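Local coordinates for protein carbohydrate kinase, FGGY (Novosphingobium aromaticivorans, PDB 3H6E) that probably phosphorylates a sugar or related carbohydrate substrate, as a member of the FGGY family of carbohydrate kinases, at residues L17-L22 / N423-G428; I11-T16 / R55-V60. One frame throughout, in Å; residues are numbered along the deposited sequence.

Contact 1 of 2, residues L17-L22 / N423-G428; sequences LSKVSL and NDVSFG
Lys19 leaves its strand with CG turned away from its own carbonyl carbon (chi1 -38°) and then runs straight out, so that its far end crosses Val425 at about a right angle. Val425 answers with CG1, which its chi1 of 81° places in the gap between backbone N and carbonyl carbon. That methyl lies 4.0 Å from Lys19 CD and 3.9 Å from Lys19 NZ, a meeting of an aliphatic stem and its ammonium end with a branched apolar side chain. Lysine suits the place because the long methylene chain can pack while the charge stays near the partly exposed margin. Asp424 OD1 is 4.7 Å from Lys19 NZ, too far for a salt bridge, yet its opposite charge probably eases the closeness of Lys19 to Arg32.

Two residues along, Ser21 brings OG to 3.9 Å from Ser426 CB. This is van der Waals contact: the buried hydroxyl of Ser21 is engaged by Trp23 NE1 and Val10 O, and serine is small enough to let the loop come close.

The loop owes its shape to internal bonds. Asp424 OD2 accepts from Ser426 N at 3.0 Å, met 52° out of the carboxylate plane, and Asp424 O accepts from Phe427 N at 3.0 Å. Ser426 OG adds a weak hydrogen bond to Asp12 OD2 on the neighbouring strand 9-13. An Asx turn thus overlaps a type I beta turn, and this compact loop, following strand 415-419 of the second sheet, docks on the first beta-hairpin of an actin-like ATPase fold.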
loop_
_atom_site.group_PDB
_atom_site.type_symbol
_atom_site.label_atom_id
_atom_site.label_comp_id
_atom_site.label_asym_id
_atom_site.label_seq_id
_atom_site.Cartn_x
_atom_site.Cartn_y
_atom_site.Cartn_z
ATOM N N LEU A 17 13.061 1.688 -0.352
ATOM C CA LEU A 17 13.958 0.575 -0.649
ATOM C C LEU A 17 13.686 -0.031 -2.018
ATOM O O LEU A 17 12.540 -0.300 -2.373
ATOM C CB LEU A 17 13.856 -0.512 0.427
ATOM C CG LEU A 17 14.454 -0.189 1.797
ATOM C CD1 LEU A 17 14.266 -1.357 2.756
ATOM C CD2 LEU A 17 15.926 0.172 1.672
ATOM N N SER A 18 14.754 -0.238 -2.782
ATOM C CA SER A 18 14.667 -0.964 -4.042
ATOM C C SER A 18 15.302 -2.345 -3.892
ATOM O O SER A 18 16.460 -2.470 -3.495
ATOM C CB SER A 18 15.327 -0.177 -5.178
ATOM O OG SER A 18 16.625 0.259 -4.821
ATOM N N LYS A 19 14.527 -3.379 -4.197
ATOM C CA LYS A 19 14.962 -4.752 -3.986
ATOM C C LYS A 19 14.864 -5.573 -5.264
ATOM O O LYS A 19 13.829 -5.588 -5.926
ATOM C CB LYS A 19 14.107 -5.413 -2.902
ATOM C CG LYS A 19 13.727 -4.491 -1.754
ATOM C CD LYS A 19 13.036 -5.258 -0.633
ATOM C CE LYS A 19 12.926 -4.416 0.633
ATOM N NZ LYS A 19 12.449 -5.211 1.804
ATOM N N VAL A 20 15.948 -6.258 -5.607
ATOM C CA VAL A 20 15.922 -7.227 -6.691
ATOM C C VAL A 20 16.066 -8.621 -6.095
ATOM O O VAL A 20 16.919 -8.852 -5.237
ATOM C CB VAL A 20 17.033 -6.971 -7.717
ATOM C CG1 VAL A 20 16.940 -7.976 -8.856
ATOM C CG2 VAL A 20 16.942 -5.546 -8.247
ATOM N N SER A 21 15.226 -9.547 -6.546
ATOM C CA SER A 21 15.144 -10.857 -5.914
ATOM C C SER A 21 15.068 -12.014 -6.906
ATOM O O SER A 21 14.396 -11.926 -7.933
ATOM C CB SER A 21 13.945 -10.901 -4.969
ATOM O OG SER A 21 12.762 -10.458 -5.611
ATOM N N LEU A 22 15.755 -13.104 -6.577
ATOM C CA LEU A 22 15.787 -14.292 -7.423
ATOM C C LEU A 22 15.086 -15.458 -6.740
ATOM O O LEU A 22 15.457 -15.848 -5.635
ATOM C CB LEU A 22 17.231 -14.675 -7.735
ATOM C CG LEU A 22 17.436 -15.913 -8.606
ATOM C CD1 LEU A 22 17.135 -15.608 -10.069
ATOM C CD2 LEU A 22 18.853 -16.432 -8.444
ATOM N N ASN A 423 7.528 -13.382 5.320
ATOM C CA ASN A 423 7.536 -13.489 3.868
ATOM C C ASN A 423 8.158 -12.237 3.280
ATOM O O ASN A 423 7.755 -11.126 3.623
ATOM C CB ASN A 423 6.117 -13.660 3.333
ATOM C CG ASN A 423 5.616 -15.074 3.464
ATOM O OD1 ASN A 423 6.223 -16.003 2.939
ATOM N ND2 ASN A 423 4.499 -15.250 4.162
ATOM N N ASP A 424 9.144 -12.403 2.406
ATOM C CA ASP A 424 9.763 -11.243 1.785
ATOM C C ASP A 424 8.698 -10.413 1.087
ATOM O O ASP A 424 7.790 -10.951 0.451
ATOM C CB ASP A 424 10.852 -11.642 0.793
ATOM C CG ASP A 424 11.542 -10.436 0.177
ATOM O OD1 ASP A 424 12.412 -9.836 0.850
ATOM O OD2 ASP A 424 11.210 -10.089 -0.979
ATOM N N VAL A 425 8.819 -9.098 1.208
ATOM C CA VAL A 425 7.812 -8.178 0.698
ATOM C C VAL A 425 7.492 -8.404 -0.784
ATOM O O VAL A 425 6.415 -8.031 -1.255
ATOM C CB VAL A 425 8.246 -6.712 0.923
ATOM C CG1 VAL A 425 9.222 -6.270 -0.158
ATOM C CG2 VAL A 425 7.034 -5.799 0.966
ATOM N N SER A 426 8.416 -9.031 -1.510
ATOM C CA SER A 426 8.287 -9.178 -2.962
ATOM C C SER A 426 7.628 -10.485 -3.425
ATOM O O SER A 426 7.448 -10.699 -4.627
ATOM C CB SER A 426 9.657 -9.027 -3.642
ATOM O OG SER A 426 10.178 -7.714 -3.494
ATOM N N PHE A 427 7.264 -11.354 -2.487
ATOM C CA PHE A 427 6.721 -12.658 -2.862
ATOM C C PHE A 427 5.496 -12.557 -3.764
ATOM O O PHE A 427 5.406 -13.252 -4.777
ATOM C CB PHE A 427 6.376 -13.507 -1.636
ATOM C CG PHE A 427 5.531 -14.708 -1.966
ATOM C CD1 PHE A 427 6.062 -15.766 -2.687
ATOM C CD2 PHE A 427 4.202 -14.769 -1.577
ATOM C CE1 PHE A 427 5.290 -16.865 -3.005
ATOM C CE2 PHE A 427 3.424 -15.868 -1.891
ATOM C CZ PHE A 427 3.971 -16.919 -2.605
ATOM N N GLY A 428 4.556 -11.697 -3.384
ATOM C CA GLY A 428 3.284 -11.588 -4.074
ATOM C C GLY A 428 3.347 -11.762 -5.577
ATOM O O GLY A 428 2.545 -12.490 -6.156
#

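Contact 2 of 2, residues I11-T16 / R55-V60; sequences IDLGKT and RWLLDV
Leu57, on the buried side of helix 50-63, is directed toward strand 9-13, and its side chain can be followed outward from the helix. CB, at the root, stands 4.9 Å from Ile11 CG2 and merely sets the direction. CG comes little nearer, but there the chain forks and each methyl finds its own partner. CD1 reaches Ile11 CG2 at 3.8 Å, the closest approach between the two segments, with the two side chains crossing at about a right angle. CD2 goes to Leu13, lying 4.4 Å from Leu13 CD1 and 4.5 Å from Leu13 CD2. A forked leucine can thus touch both strand residues, Ile11 and Leu13, that flank Asp12.

Strand 11-13 and helix 55-60 run nearly antiparallel, at 156°, with their axes 11.4 Å apart. This is the layout of a beta-alpha-beta crossover: helix 50-63 belongs to the connection from strand 29-36 to strand 71-76, both parallel to strand 9-13, and lies against one face of the sheet, as expected in the actin-like ATPase fold.

Trp56 adds to the same face. Its ring meets Leu13 CD2 edge-on, near the ring plane, with CZ3 4.4 Å from that methyl, while Ser18 and Val20 of the next strand also pack against the indole. A broad aromatic suits this place because it spans two strands from a single helix position. Trp156 of helix 152-159 touches both Leu13 and Leu57, extending the apolar cluster. Beyond the packed methyls, Leu13 is the centre of an inverse gamma turn, in which Gly14 N makes a weak bond to Asp12 O as the strand gives way to the loop.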
loop_
_atom_site.group_PDB
_atom_site.type_symbol
_atom_site.label_atom_id
_atom_site.label_comp_id
_atom_site.label_asym_id
_atom_site.label_seq_id
_atom_site.Cartn_x
_atom_site.Cartn_y
_atom_site.Cartn_z
ATOM N N ILE A 11 11.656 -7.254 -9.513
ATOM C CA ILE A 11 12.254 -5.953 -9.236
ATOM C C ILE A 11 11.262 -5.077 -8.482
ATOM O O ILE A 11 10.235 -4.678 -9.029
ATOM C CB ILE A 11 12.714 -5.249 -10.523
ATOM C CG1 ILE A 11 11.854 -5.695 -11.704
ATOM C CG2 ILE A 11 14.165 -5.567 -10.812
ATOM C CD1 ILE A 11 12.470 -5.389 -13.055
ATOM N N ASP A 12 11.566 -4.796 -7.219
ATOM C CA ASP A 12 10.669 -4.022 -6.370
ATOM C C ASP A 12 11.265 -2.663 -6.051
ATOM O O ASP A 12 11.945 -2.490 -5.041
ATOM C CB ASP A 12 10.361 -4.774 -5.076
ATOM C CG ASP A 12 9.215 -4.155 -4.305
ATOM O OD1 ASP A 12 8.937 -2.956 -4.513
ATOM O OD2 ASP A 12 8.588 -4.868 -3.494
ATOM N N LEU A 13 10.992 -1.699 -6.920
ATOM C CA LEU A 13 11.534 -0.361 -6.774
ATOM C C LEU A 13 10.584 0.528 -5.976
ATOM O O LEU A 13 9.911 1.405 -6.520
ATOM C CB LEU A 13 11.830 0.207 -8.159
ATOM C CG LEU A 13 12.659 -0.831 -8.927
ATOM C CD1 LEU A 13 12.465 -0.739 -10.425
ATOM C CD2 LEU A 13 14.133 -0.742 -8.554
ATOM N N GLY A 14 10.535 0.280 -4.670
ATOM C CA GLY A 14 9.663 1.019 -3.780
ATOM C C GLY A 14 10.161 2.426 -3.519
ATOM O O GLY A 14 11.087 2.906 -4.176
ATOM N N LYS A 15 9.550 3.087 -2.543
ATOM C CA LYS A 15 9.858 4.484 -2.280
ATOM C C LYS A 15 11.133 4.668 -1.460
ATOM O O LYS A 15 11.930 5.562 -1.743
ATOM C CB LYS A 15 8.676 5.186 -1.607
ATOM C CG LYS A 15 8.775 6.702 -1.631
ATOM C CD LYS A 15 9.266 7.197 -2.987
ATOM C CE LYS A 15 9.069 8.700 -3.140
ATOM N NZ LYS A 15 9.655 9.466 -2.004
ATOM N N THR A 16 11.326 3.826 -0.451
ATOM C CA THR A 16 12.504 3.938 0.404
ATOM C C THR A 16 13.530 2.836 0.127
ATOM O O THR A 16 14.729 3.025 0.343
ATOM C CB THR A 16 12.130 3.947 1.905
ATOM O OG1 THR A 16 11.707 2.641 2.313
ATOM C CG2 THR A 16 11.010 4.944 2.168
ATOM N N ARG A 55 20.835 1.650 -13.784
ATOM C CA ARG A 55 22.195 1.126 -13.750
ATOM C C ARG A 55 22.353 0.054 -12.676
ATOM O O ARG A 55 22.662 -1.095 -12.987
ATOM C CB ARG A 55 23.209 2.251 -13.541
ATOM C CG ARG A 55 23.133 3.333 -14.602
ATOM C CD ARG A 55 24.207 4.393 -14.414
ATOM N NE ARG A 55 23.848 5.649 -15.069
ATOM C CZ ARG A 55 23.482 6.748 -14.419
ATOM N NH1 ARG A 55 23.437 6.748 -13.093
ATOM N NH2 ARG A 55 23.170 7.852 -15.089
ATOM N N TRP A 56 22.136 0.427 -11.417
ATOM C CA TRP A 56 22.270 -0.524 -10.316
ATOM C C TRP A 56 21.630 -1.866 -10.646
ATOM O O TRP A 56 22.185 -2.922 -10.337
ATOM C CB TRP A 56 21.652 0.027 -9.028
ATOM C CG TRP A 56 21.516 -1.012 -7.942
ATOM C CD1 TRP A 56 22.525 -1.546 -7.188
ATOM C CD2 TRP A 56 20.306 -1.642 -7.492
ATOM N NE1 TRP A 56 22.019 -2.464 -6.299
ATOM C CE2 TRP A 56 20.661 -2.542 -6.464
ATOM C CE3 TRP A 56 18.959 -1.531 -7.856
ATOM C CZ2 TRP A 56 19.718 -3.325 -5.797
ATOM C CZ3 TRP A 56 18.024 -2.313 -7.192
ATOM C CH2 TRP A 56 18.409 -3.196 -6.175
ATOM N N LEU A 57 20.463 -1.824 -11.277
ATOM C CA LEU A 57 19.688 -3.042 -11.498
ATOM C C LEU A 57 20.079 -3.785 -12.777
ATOM O O LEU A 57 19.631 -4.905 -13.008
ATOM C CB LEU A 57 18.182 -2.759 -11.434
ATOM C CG LEU A 57 17.350 -2.579 -12.700
ATOM C CD1 LEU A 57 16.755 -3.911 -13.124
ATOM C CD2 LEU A 57 16.241 -1.572 -12.440
ATOM N N LEU A 58 20.920 -3.167 -13.603
ATOM C CA LEU A 58 21.543 -3.888 -14.709
ATOM C C LEU A 58 22.786 -4.617 -14.210
ATOM O O LEU A 58 23.192 -5.631 -14.777
ATOM C CB LEU A 58 21.886 -2.953 -15.871
ATOM C CG LEU A 58 20.761 -2.748 -16.888
ATOM C CD1 LEU A 58 21.236 -1.920 -18.068
ATOM C CD2 LEU A 58 20.210 -4.088 -17.360
ATOM N N ASP A 59 23.381 -4.091 -13.142
ATOM C CA ASP A 59 24.482 -4.760 -12.456
ATOM C C ASP A 59 23.981 -6.036 -11.803
ATOM O O ASP A 59 24.405 -7.137 -12.150
ATOM C CB ASP A 59 25.076 -3.857 -11.372
ATOM C CG ASP A 59 25.807 -2.661 -11.940
ATOM O OD1 ASP A 59 26.160 -2.698 -13.139
ATOM O OD2 ASP A 59 26.031 -1.688 -11.186
ATOM N N VAL A 60 23.073 -5.875 -10.848
ATOM C CA VAL A 60 22.555 -6.998 -10.078
ATOM C C VAL A 60 21.916 -8.061 -10.970
ATOM O O VAL A 60 21.994 -9.253 -10.674
ATOM C CB VAL A 60 21.557 -6.526 -8.995
ATOM C CG1 VAL A 60 20.544 -5.572 -9.590
ATOM C CG2 VAL A 60 20.868 -7.710 -8.337
#

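The two contacts lie about 11 Å apart, centre to centre, on the first beta-hairpin of the six-stranded mixed sheet. Along the chain their segments alternate: 11-16, 17-22, 55-60, then 423-428 some 360 residues further on. Strands 9-13 and 17-23 are antiparallel neighbours, joined by a hydrogen bond between Lys19 O and Asp12 N. The loop of contact 1 lies on one side of the hairpin and helix 50-63 of contact 2 on the other, so the hairpin is sandwiched between them. Contact 2 is thus packing within the first lobe, whereas contact 1 ties in a loop that follows strand 415-419 of the other large sheet, close to where the lobes of such kinases meet.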